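Local coordinates for protein putative peptidyl-arginine deiminase (Chlorobium tepidum, PDB 1XKN) that probably hydrolyses the guanidine group of arginine-like substrates, as an agmatine or peptidyl-arginine deiminase would, at residues E241-K244 against P245-N249. Sequence-based numbering, arbitrary orientation.
Sequences ENYK and PLREN
Y243 lays one face of its ring over the CG methylene of R247, a CH-pi contact in which that carbon sits 4.1 Å from the Y243 ring centroid and 10° off the normal. With its ring carbon CG anti to the backbone N (chi1 -172°), Y243 runs beside R247, whose bent chain carries the guanidinium onward to a salt bridge with E251. K244 and E248 form a salt bridge one turn apart: the long lysine curls at its last torsion (chi4 -65°) and brings NZ to 2.9 Å from E248 OE2, approaching from above the carboxylate plane. A water donates to E248 OE1 and accepts a weak bond from K244 NZ, joining the pair a second time. On the buried side, N242 CB meets L246 CD1 at 3.8 Å, while N242 OD1 accepts from the backbone N of A210; leucine suits this side, where it also packs on M271. P245 suits the first turn, where an N-H has no helical carbonyl to bind. The backbone bonds from L246, R247 and E248 N to carbonyls four residues back belong to the N-terminal turns of helix 243-253, with buried L246 and N249 on one side and exposed K244 and E248 on another, within a beta-alpha-beta unit with strands 229-233 and 265-269.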
loop_
_atom_site.group_PDB
_atom_site.type_symbol
_atom_site.label_atom_id
_atom_site.label_comp_id
_atom_site.label_asym_id
_atom_site.label_seq_id
_atom_site.Cartn_x
_atom_site.Cartn_y
_atom_site.Cartn_z
ATOM N N GLU A 241 20.433 -10.222 -8.263
ATOM C CA GLU A 241 19.338 -11.187 -8.252
ATOM C C GLU A 241 18.020 -10.676 -8.836
ATOM O O GLU A 241 17.226 -11.462 -9.359
ATOM C CB GLU A 241 19.097 -11.682 -6.821
ATOM C CG GLU A 241 20.229 -12.524 -6.238
ATOM C CD GLU A 241 21.569 -11.810 -6.252
ATOM O OE1 GLU A 241 21.642 -10.653 -5.777
ATOM O OE2 GLU A 241 22.560 -12.409 -6.731
ATOM N N ASN A 242 17.778 -9.372 -8.750
ATOM C CA ASN A 242 16.537 -8.810 -9.272
ATOM C C ASN A 242 16.584 -8.466 -10.751
ATOM O O ASN A 242 15.557 -8.133 -11.345
ATOM C CB ASN A 242 16.138 -7.557 -8.488
ATOM C CG ASN A 242 15.794 -7.860 -7.046
ATOM O OD1 ASN A 242 15.099 -8.838 -6.753
ATOM N ND2 ASN A 242 16.261 -7.014 -6.138
ATOM N N TYR A 243 17.766 -8.550 -11.352
ATOM C CA TYR A 243 17.912 -8.213 -12.766
ATOM C C TYR A 243 16.917 -8.948 -13.662
ATOM O O TYR A 243 16.120 -8.324 -14.357
ATOM C CB TYR A 243 19.337 -8.515 -13.241
ATOM C CG TYR A 243 19.624 -8.012 -14.639
ATOM C CD1 TYR A 243 19.783 -6.648 -14.887
ATOM C CD2 TYR A 243 19.728 -8.895 -15.715
ATOM C CE1 TYR A 243 20.037 -6.172 -16.171
ATOM C CE2 TYR A 243 19.982 -8.429 -17.006
ATOM C CZ TYR A 243 20.135 -7.067 -17.225
ATOM O OH TYR A 243 20.383 -6.592 -18.494
ATOM N N LYS A 244 16.965 -10.276 -13.640
ATOM C CA LYS A 244 16.078 -11.084 -14.473
ATOM C C LYS A 244 14.581 -10.843 -14.238
ATOM O O LYS A 244 13.846 -10.525 -15.176
ATOM C CB LYS A 244 16.413 -12.569 -14.290
ATOM C CG LYS A 244 15.542 -13.530 -15.081
ATOM C CD LYS A 244 16.077 -14.947 -14.956
ATOM C CE LYS A 244 15.181 -15.954 -15.662
ATOM N NZ LYS A 244 13.840 -16.044 -15.026
ATOM N N PRO A 245 14.111 -10.979 -12.987
ATOM C CA PRO A 245 12.692 -10.773 -12.672
ATOM C C PRO A 245 12.155 -9.416 -13.122
ATOM O O PRO A 245 11.067 -9.326 -13.692
ATOM C CB PRO A 245 12.648 -10.924 -11.152
ATOM C CG PRO A 245 13.785 -11.843 -10.868
ATOM C CD PRO A 245 14.864 -11.318 -11.767
ATOM N N LEU A 246 12.913 -8.359 -12.858
ATOM C CA LEU A 246 12.474 -7.026 -13.240
ATOM C C LEU A 246 12.500 -6.837 -14.754
ATOM O O LEU A 246 11.651 -6.143 -15.308
ATOM C CB LEU A 246 13.332 -5.965 -12.544
ATOM C CG LEU A 246 13.179 -5.936 -11.019
ATOM C CD1 LEU A 246 14.168 -4.947 -10.422
ATOM C CD2 LEU A 246 11.750 -5.559 -10.649
ATOM N N ARG A 247 13.463 -7.467 -15.424
ATOM C CA ARG A 247 13.565 -7.365 -16.873
ATOM C C ARG A 247 12.367 -8.022 -17.543
ATOM O O ARG A 247 11.775 -7.467 -18.476
ATOM C CB ARG A 247 14.858 -8.025 -17.358
ATOM C CG ARG A 247 16.072 -7.119 -17.291
ATOM C CD ARG A 247 15.966 -6.050 -18.362
ATOM N NE ARG A 247 15.891 -6.660 -19.688
ATOM C CZ ARG A 247 15.396 -6.058 -20.765
ATOM N NH1 ARG A 247 14.924 -4.821 -20.682
ATOM N NH2 ARG A 247 15.372 -6.697 -21.926
ATOM N N GLU A 248 12.009 -9.207 -17.064
ATOM C CA GLU A 248 10.880 -9.940 -17.622
ATOM C C GLU A 248 9.594 -9.145 -17.455
ATOM O O GLU A 248 8.772 -9.085 -18.365
ATOM C CB GLU A 248 10.744 -11.302 -16.937
ATOM C CG GLU A 248 11.993 -12.167 -17.034
ATOM C CD GLU A 248 11.848 -13.489 -16.301
ATOM O OE1 GLU A 248 11.372 -13.479 -15.143
ATOM O OE2 GLU A 248 12.224 -14.533 -16.873
ATOM N N ASN A 249 9.419 -8.528 -16.292
ATOM C CA ASN A 249 8.209 -7.754 -16.061
ATOM C C ASN A 249 8.178 -6.446 -16.835
ATOM O O ASN A 249 7.108 -5.991 -17.240
ATOM C CB ASN A 249 8.013 -7.511 -14.567
ATOM C CG ASN A 249 7.543 -8.756 -13.849
ATOM O OD1 ASN A 249 6.622 -9.428 -14.308
ATOM N ND2 ASN A 249 8.168 -9.073 -12.720
HETATM O O HOH W 1 12.368 -14.506 -12.656
#